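Local coordinates for protein SAM-dependent methyltransferase (Anabaena variabilis ATCC 29413, PDB 3GGD) that binds S-adenosyl-L-homocysteine and probably transfers the methyl group of S-adenosylmethionine to an acceptor, at residues Glu20-Lys25 and Val33-Asn38; Val39-Val44 and Leu220-His225. All coordinates share one frame; numbering follows the deposited sequence.

Contact 1 (Glu20-Lys25 and Val33-Asn38); sequences EQYWNK and VLWDAN. With SAH (S-adenosyl-L-homocysteine), chain E; EDO (1,2-ethanediol), chain K.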
loop_
_atom_site.group_PDB
_atom_site.type_symbol
_atom_site.label_atom_id
_atom_site.label_comp_id
_atom_site.label_asym_id
_atom_site.label_seq_id
_atom_site.Cartn_x
_atom_site.Cartn_y
_atom_site.Cartn_z
ATOM N N GLU A 20 -10.028 -7.892 -5.931
ATOM C CA GLU A 20 -10.239 -9.319 -5.768
ATOM C C GLU A 20 -10.116 -10.032 -7.122
ATOM O O GLU A 20 -9.550 -11.134 -7.189
ATOM C CB GLU A 20 -11.568 -9.617 -5.077
ATOM C CG GLU A 20 -11.988 -11.120 -5.072
ATOM C CD GLU A 20 -10.943 -12.052 -4.433
ATOM O OE1 GLU A 20 -10.146 -11.599 -3.572
ATOM O OE2 GLU A 20 -10.971 -13.258 -4.755
ATOM N N GLN A 21 -10.587 -9.412 -8.203
ATOM C CA GLN A 21 -10.430 -10.045 -9.527
ATOM C C GLN A 21 -8.933 -10.194 -9.871
ATOM O O GLN A 21 -8.469 -11.274 -10.297
ATOM C CB GLN A 21 -11.178 -9.272 -10.601
ATOM C CG GLN A 21 -11.316 -10.098 -11.903
ATOM C CD GLN A 21 -11.855 -9.292 -13.108
ATOM O OE1 GLN A 21 -11.360 -8.173 -13.419
ATOM N NE2 GLN A 21 -12.850 -9.852 -13.783
ATOM N N TYR A 22 -8.159 -9.141 -9.586
ATOM C CA TYR A 22 -6.727 -9.194 -9.827
ATOM C C TYR A 22 -6.034 -10.287 -9.007
ATOM O O TYR A 22 -5.258 -11.083 -9.540
ATOM C CB TYR A 22 -6.069 -7.864 -9.480
ATOM C CG TYR A 22 -4.561 -7.956 -9.456
ATOM C CD1 TYR A 22 -3.812 -7.963 -10.659
ATOM C CD2 TYR A 22 -3.877 -8.069 -8.255
ATOM C CE1 TYR A 22 -2.441 -8.053 -10.659
ATOM C CE2 TYR A 22 -2.475 -8.164 -8.244
ATOM C CZ TYR A 22 -1.767 -8.154 -9.437
ATOM O OH TYR A 22 -0.403 -8.246 -9.416
ATOM N N TRP A 23 -6.321 -10.307 -7.708
ATOM C CA TRP A 23 -5.666 -11.249 -6.808
ATOM C C TRP A 23 -6.114 -12.654 -7.069
ATOM O O TRP A 23 -5.309 -13.578 -7.018
ATOM C CB TRP A 23 -5.878 -10.864 -5.353
ATOM C CG TRP A 23 -4.945 -9.803 -4.853
ATOM C CD1 TRP A 23 -5.287 -8.562 -4.368
ATOM C CD2 TRP A 23 -3.511 -9.887 -4.744
ATOM N NE1 TRP A 23 -4.172 -7.895 -3.961
ATOM C CE2 TRP A 23 -3.066 -8.676 -4.192
ATOM C CE3 TRP A 23 -2.570 -10.879 -5.056
ATOM C CZ2 TRP A 23 -1.725 -8.434 -3.912
ATOM C CZ3 TRP A 23 -1.215 -10.627 -4.811
ATOM C CH2 TRP A 23 -0.806 -9.422 -4.239
ATOM N N ASN A 24 -7.378 -12.842 -7.405
ATOM C CA ASN A 24 -7.807 -14.198 -7.737
ATOM C C ASN A 24 -7.117 -14.715 -9.030
ATOM O O ASN A 24 -6.735 -15.892 -9.131
ATOM C CB ASN A 24 -9.305 -14.309 -7.878
ATOM C CG ASN A 24 -9.771 -15.771 -7.862
ATOM O OD1 ASN A 24 -10.195 -16.290 -8.875
ATOM N ND2 ASN A 24 -9.626 -16.442 -6.730
ATOM N N LYS A 25 -6.964 -13.835 -10.011
ATOM C CA LYS A 25 -6.245 -14.198 -11.223
ATOM C C LYS A 25 -4.800 -14.543 -10.885
ATOM O O LYS A 25 -4.244 -15.522 -11.403
ATOM C CB LYS A 25 -6.280 -13.067 -12.247
ATOM C CG LYS A 25 -5.383 -13.355 -13.423
ATOM C CD LYS A 25 -5.054 -12.184 -14.227
ATOM C CE LYS A 25 -4.143 -11.210 -13.556
ATOM N NZ LYS A 25 -4.404 -9.952 -14.357
ATOM N N VAL A 33 3.748 -10.077 -9.764
ATOM C CA VAL A 33 3.095 -9.008 -9.015
ATOM C C VAL A 33 4.059 -7.832 -9.009
ATOM O O VAL A 33 5.117 -7.857 -8.379
ATOM C CB VAL A 33 2.720 -9.488 -7.588
ATOM C CG1 VAL A 33 2.134 -8.344 -6.750
ATOM C CG2 VAL A 33 1.760 -10.706 -7.674
ATOM N N LEU A 34 3.680 -6.803 -9.742
ATOM C CA LEU A 34 4.551 -5.676 -10.046
ATOM C C LEU A 34 5.314 -5.093 -8.857
ATOM O O LEU A 34 6.498 -4.790 -8.959
ATOM C CB LEU A 34 3.701 -4.543 -10.684
ATOM C CG LEU A 34 4.367 -3.196 -10.960
ATOM C CD1 LEU A 34 5.376 -3.370 -12.090
ATOM C CD2 LEU A 34 3.299 -2.115 -11.291
ATOM N N TRP A 35 4.614 -4.893 -7.747
ATOM C CA TRP A 35 5.205 -4.230 -6.570
ATOM C C TRP A 35 5.870 -5.187 -5.569
ATOM O O TRP A 35 6.428 -4.730 -4.559
ATOM C CB TRP A 35 4.129 -3.458 -5.819
ATOM C CG TRP A 35 2.954 -4.329 -5.533
ATOM C CD1 TRP A 35 2.804 -5.203 -4.491
ATOM C CD2 TRP A 35 1.792 -4.457 -6.340
ATOM N NE1 TRP A 35 1.588 -5.869 -4.607
ATOM C CE2 TRP A 35 0.957 -5.424 -5.737
ATOM C CE3 TRP A 35 1.369 -3.846 -7.523
ATOM C CZ2 TRP A 35 -0.282 -5.782 -6.279
ATOM C CZ3 TRP A 35 0.146 -4.204 -8.061
ATOM C CH2 TRP A 35 -0.659 -5.166 -7.436
ATOM N N ASP A 36 5.863 -6.481 -5.859
ATOM C CA ASP A 36 6.241 -7.476 -4.851
ATOM C C ASP A 36 7.768 -7.707 -4.851
ATOM O O ASP A 36 8.264 -8.790 -5.147
ATOM C CB ASP A 36 5.437 -8.762 -5.096
ATOM C CG ASP A 36 5.491 -9.746 -3.935
ATOM O OD1 ASP A 36 5.763 -9.326 -2.775
ATOM O OD2 ASP A 36 5.209 -10.939 -4.179
ATOM N N ALA A 37 8.494 -6.640 -4.546
ATOM C CA ALA A 37 9.950 -6.665 -4.466
ATOM C C ALA A 37 10.421 -7.449 -3.233
ATOM O O ALA A 37 9.741 -7.484 -2.231
ATOM C CB ALA A 37 10.502 -5.200 -4.375
ATOM N N ASN A 38 11.603 -8.044 -3.312
ATOM C CA ASN A 38 12.179 -8.694 -2.154
ATOM C C ASN A 38 12.336 -7.685 -1.001
ATOM O O ASN A 38 12.528 -6.492 -1.238
ATOM C CB ASN A 38 13.508 -9.343 -2.516
ATOM C CG ASN A 38 14.474 -8.383 -3.135
ATOM O OD1 ASN A 38 14.228 -7.865 -4.229
ATOM N ND2 ASN A 38 15.598 -8.149 -2.457
HETATM N N SAH E . 1.203 -3.351 0.670
HETATM C CA SAH E . 1.328 -4.508 -0.254
HETATM C CB SAH E . 0.345 -4.460 -1.443
HETATM C CG SAH E . 0.340 -3.229 -2.367
HETATM S SD SAH E . -0.801 -3.389 -3.753
HETATM C C SAH E . 2.747 -4.655 -0.781
HETATM O O SAH E . 3.141 -5.760 -1.233
HETATM O OXT SAH E . 3.511 -3.690 -0.795
HETATM C "C5'" SAH E . -2.221 -2.544 -3.117
HETATM C "C4'" SAH E . -3.049 -3.419 -2.130
HETATM O "O4'" SAH E . -4.172 -2.655 -1.628
HETATM C "C3'" SAH E . -3.679 -4.700 -2.705
HETATM O "O3'" SAH E . -3.356 -5.854 -1.948
HETATM C "C2'" SAH E . -5.181 -4.456 -2.624
HETATM O "O2'" SAH E . -6.012 -5.633 -2.552
HETATM C "C1'" SAH E . -5.284 -3.518 -1.435
HETATM N N9 SAH E . -6.537 -2.755 -1.387
HETATM C C8 SAH E . -7.126 -2.156 -2.459
HETATM N N7 SAH E . -8.241 -1.516 -2.070
HETATM C C5 SAH E . -8.365 -1.724 -0.725
HETATM C C6 SAH E . -9.363 -1.364 0.277
HETATM N N6 SAH E . -10.423 -0.650 -0.167
HETATM N N1 SAH E . -9.216 -1.765 1.548
HETATM C C2 SAH E . -8.131 -2.518 1.915
HETATM N N3 SAH E . -7.206 -2.886 1.028
HETATM C C4 SAH E . -7.279 -2.552 -0.275
HETATM C C1 EDO K . 9.749 -11.239 -3.563
HETATM O O1 EDO K . 10.811 -11.642 -2.710
HETATM C C2 EDO K . 8.505 -11.643 -2.809
HETATM O O2 EDO K . 7.755 -12.612 -3.549
HETATM O O HOH W 1 1.324 -7.536 -11.491
#

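Contact 2 (Val39-Val44 and Leu220-His225); sequences VERAVV and LFQSIH. With EDO (1,2-ethanediol), chain L; EDO (1,2-ethanediol), chain P; EDO (1,2-ethanediol), chain M.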
loop_
_atom_site.group_PDB
_atom_site.type_symbol
_atom_site.label_atom_id
_atom_site.label_comp_id
_atom_site.label_asym_id
_atom_site.label_seq_id
_atom_site.Cartn_x
_atom_site.Cartn_y
_atom_site.Cartn_z
ATOM N N VAL A 39 12.193 -8.169 0.235
ATOM C CA VAL A 39 12.143 -7.291 1.415
ATOM C C VAL A 39 13.343 -6.342 1.525
ATOM O O VAL A 39 13.218 -5.212 1.999
ATOM C CB VAL A 39 11.964 -8.120 2.726
ATOM C CG1 VAL A 39 10.555 -8.783 2.726
ATOM C CG2 VAL A 39 13.151 -9.142 2.928
ATOM N N GLU A 40 14.498 -6.799 1.089
ATOM C CA GLU A 40 15.697 -5.990 1.155
ATOM C C GLU A 40 15.586 -4.675 0.385
ATOM O O GLU A 40 16.298 -3.740 0.711
ATOM C CB GLU A 40 16.928 -6.759 0.706
ATOM C CG GLU A 40 17.264 -7.977 1.573
ATOM C CD GLU A 40 16.544 -9.276 1.182
ATOM O OE1 GLU A 40 15.692 -9.233 0.258
ATOM O OE2 GLU A 40 16.864 -10.358 1.789
ATOM N N ARG A 41 14.692 -4.604 -0.606
ATOM C CA ARG A 41 14.499 -3.384 -1.401
ATOM C C ARG A 41 13.160 -2.715 -1.034
ATOM O O ARG A 41 12.733 -1.783 -1.711
ATOM C CB ARG A 41 14.399 -3.734 -2.906
ATOM C CG ARG A 41 15.583 -4.379 -3.489
ATOM C CD ARG A 41 15.542 -4.425 -5.020
ATOM N NE ARG A 41 14.559 -5.333 -5.630
ATOM C CZ ARG A 41 13.645 -4.999 -6.563
ATOM N NH1 ARG A 41 13.514 -3.740 -7.048
ATOM N NH2 ARG A 41 12.857 -5.965 -7.046
ATOM N N ALA A 42 12.454 -3.248 -0.036
ATOM C CA ALA A 42 11.131 -2.769 0.290
ATOM C C ALA A 42 11.066 -2.436 1.800
ATOM O O ALA A 42 11.612 -1.412 2.239
ATOM C CB ALA A 42 10.087 -3.794 -0.141
ATOM N N VAL A 43 10.433 -3.289 2.599
ATOM C CA VAL A 43 10.299 -2.998 4.030
ATOM C C VAL A 43 11.634 -2.810 4.823
ATOM O O VAL A 43 11.687 -2.076 5.822
ATOM C CB VAL A 43 9.363 -4.061 4.731
ATOM C CG1 VAL A 43 10.053 -5.451 4.758
ATOM C CG2 VAL A 43 8.882 -3.540 6.143
ATOM N N VAL A 44 12.712 -3.444 4.372
ATOM C CA VAL A 44 14.017 -3.242 4.987
ATOM C C VAL A 44 14.475 -1.780 4.830
ATOM O O VAL A 44 15.127 -1.191 5.738
ATOM C CB VAL A 44 15.066 -4.177 4.380
ATOM C CG1 VAL A 44 16.519 -3.695 4.689
ATOM C CG2 VAL A 44 14.825 -5.576 4.848
ATOM N N LEU A 220 12.682 6.473 -4.105
ATOM C CA LEU A 220 12.214 5.568 -5.137
ATOM C C LEU A 220 11.329 4.464 -4.567
ATOM O O LEU A 220 11.394 4.129 -3.363
ATOM C CB LEU A 220 13.412 4.948 -5.850
ATOM C CG LEU A 220 14.380 5.936 -6.507
ATOM C CD1 LEU A 220 15.626 5.173 -7.047
ATOM C CD2 LEU A 220 13.718 6.837 -7.608
ATOM N N PHE A 221 10.467 3.932 -5.433
ATOM C CA PHE A 221 9.642 2.776 -5.101
ATOM C C PHE A 221 10.162 1.624 -5.931
ATOM O O PHE A 221 10.426 1.788 -7.118
ATOM C CB PHE A 221 8.174 3.006 -5.419
ATOM C CG PHE A 221 7.299 1.881 -4.983
ATOM C CD1 PHE A 221 6.901 1.776 -3.661
ATOM C CD2 PHE A 221 6.894 0.902 -5.885
ATOM C CE1 PHE A 221 6.108 0.700 -3.241
ATOM C CE2 PHE A 221 6.091 -0.152 -5.487
ATOM C CZ PHE A 221 5.697 -0.259 -4.163
ATOM N N GLN A 222 10.340 0.466 -5.318
ATOM C CA GLN A 222 10.921 -0.663 -6.042
ATOM C C GLN A 222 9.904 -1.644 -6.608
ATOM O O GLN A 222 9.082 -2.195 -5.865
ATOM C CB GLN A 222 11.865 -1.400 -5.125
ATOM C CG GLN A 222 12.956 -0.519 -4.586
ATOM C CD GLN A 222 14.118 -0.329 -5.538
ATOM O OE1 GLN A 222 14.479 -1.225 -6.331
ATOM N NE2 GLN A 222 14.740 0.848 -5.437
ATOM N N SER A 223 9.972 -1.859 -7.919
ATOM C CA SER A 223 9.122 -2.813 -8.613
ATOM C C SER A 223 9.970 -4.023 -9.019
ATOM O O SER A 223 11.184 -4.008 -8.852
ATOM C CB SER A 223 8.479 -2.193 -9.870
ATOM O OG SER A 223 9.297 -2.298 -11.018
ATOM N N ILE A 224 9.330 -5.051 -9.563
ATOM C CA ILE A 224 10.044 -6.253 -10.018
ATOM C C ILE A 224 10.217 -6.225 -11.550
ATOM O O ILE A 224 10.752 -7.155 -12.144
ATOM C CB ILE A 224 9.303 -7.567 -9.611
ATOM C CG1 ILE A 224 7.949 -7.686 -10.358
ATOM C CG2 ILE A 224 9.140 -7.616 -8.128
ATOM C CD1 ILE A 224 7.398 -9.075 -10.462
ATOM N N HIS A 225 9.724 -5.177 -12.201
ATOM C CA HIS A 225 9.910 -5.085 -13.642
ATOM C C HIS A 225 11.345 -4.728 -14.006
ATOM O O HIS A 225 11.847 -3.659 -13.622
ATOM C CB HIS A 225 9.014 -4.030 -14.268
ATOM C CG HIS A 225 9.173 -3.949 -15.747
ATOM N ND1 HIS A 225 8.653 -4.901 -16.600
ATOM C CD2 HIS A 225 9.849 -3.071 -16.521
ATOM C CE1 HIS A 225 8.988 -4.595 -17.842
ATOM N NE2 HIS A 225 9.707 -3.487 -17.819
HETATM C C1 EDO L . 10.338 0.849 -1.711
HETATM O O1 EDO L . 10.283 -0.429 -2.368
HETATM C C2 EDO L . 10.205 0.732 -0.165
HETATM O O2 EDO L . 9.093 -0.104 0.283
HETATM C C1 EDO P . 9.889 -2.386 -20.981
HETATM O O1 EDO P . 11.171 -2.795 -20.442
HETATM C C2 EDO P . 9.324 -1.201 -20.200
HETATM O O2 EDO P . 8.008 -0.759 -20.621
HETATM C C1 EDO M . 18.373 -0.655 6.130
HETATM O O1 EDO M . 17.498 0.256 5.443
HETATM C C2 EDO M . 19.751 -0.020 6.331
HETATM O O2 EDO M . 19.753 0.976 7.353
#

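Contact 1 (Glu20-Lys25 and Val33-Asn38)
With CG anti to the backbone N (chi1 169°), Tyr22 sends its ring from the helix toward Val33 and Trp35, while Trp35, whose CG stands between its own N and carbonyl carbon (chi1 52°), swings its indole back to meet it. Tyr22 and Trp35 reach toward each other, and CE2 of Tyr22 lies 3.6 Å from CH2 of Trp35. The six-membered rings are inclined at 45°, neither stacked nor perpendicular. Trp23 is next to Tyr22 on the helix, and its CZ2 reaches the edge of the Trp35 indole, 3.8 Å from CZ2 there. CG1 of Val33 lies over one face of Trp35, offset toward the rim, and 4.0 Å from CH2 of Trp23.

The other face of Trp35 belongs to the ligand: the sulfur SD of S-adenosyl-L-homocysteine sits above it, 3.3 Å from CE2. Trp23 holds the ribose at its edge, NE1 donating to O3' at 3.0 Å and weakly to O2'. The two indoles thus line the pocket of this Rossmann-like methyltransferase fold from different directions, one gripping the sugar hydroxyls and the other lying against the sulfur, the atom that would carry the methyl group in the cofactor.

No direct hydrogen bond joins the segments. A water does so instead, accepting from the Tyr22 hydroxyl (OH, 2.8 Å) and from the backbone N of Leu34, at the type I turn that runs from Val33 to Asp36.

Arg131 NH1, from the end of strand 127-131, bonds to the carbonyl of Trp35. Helix 88-97 packs on Trp23, and Val189 of helix 184-190 touches both Tyr22 and Trp35. Among these elements, helix 15-29 and its following loop line one side of the ligand pocket.

Contact 2 (Val39-Val44 and Leu220-His225)
The carbonyl oxygen of Ser223 takes two hydrogen bonds from the end of Arg41, 3.0 Å from NH1 and 3.1 Å from NH2. Both nitrogens approach from the same face of the carbonyl plane. The NH1 bond is the straighter, with its donor tilted 25° from that plane; NH2 stands well above it. The oxygen itself lies in the plane of the guanidinium, at its edge.

NH1 has a second acceptor, OE1 of Gln222 at 2.8 Å, which also lies near the guanidinium plane. Here the donor is in the carbonyl plane of the amide and uses a lone pair. The amide and guanidinium planes are at right angles, so the glutamine meets the arginine's edge crosswise. A bend at chi2 (-82°) folds the Gln222 side chain so that OE1 turns back to NH1. Together the three bonds fix the guanidinium in rotation, and Arg41 NE is taken by Asn38 OD1. Tyr232 adds a cation-pi contact to the same group.

Nearer the backbone, CB of Arg41 packs on CG of Gln222 at 3.9 Å. A 1,2-ethanediol molecule, probably from the crystallisation liquor, bridges the backbones: its O1 donates to Arg41 O at 2.9 Å and accepts from Gln222 N at 3.1 Å. Beyond the grip, Ser223 OG accepts from His225 N in an ST turn and also bonds to the carbonyl of Ala233.

The arginine closes a short 3-10 turn just ahead of helix 43-50, which packs through Val43 and Val44 on Phe73 of helix 69-77. It pins the loop between strands 211-217 and 237-244 of the Rossmann-like sheet beside Arg131, a ligand-binding residue at the end of strand 127-131 that Phe221 and Ala42 both touch.

How the contacts relate
Contact 1 closes before contact 2 opens: segments 20-25 and 33-38 make the first, and 39-44 begins the second, whose other segment, 220-225, starts 176 residues after Val44. Their centres are 14 Å apart, and they meet directly, Leu34 O lying 2.9 Å from Ile224 N in a probable hydrogen bond. The connection between helix 15-29 and helix 43-50 thus takes part in both, and the loop between strands 211-217 and 237-244 comes up beside it. Arg131, at the end of the central strand 127-131, lies near both. Contact 1 forms part of the ligand pocket; contact 2 ties the next residues, 39-44, to the loop joining the last two strands of the Rossmann-like sheet.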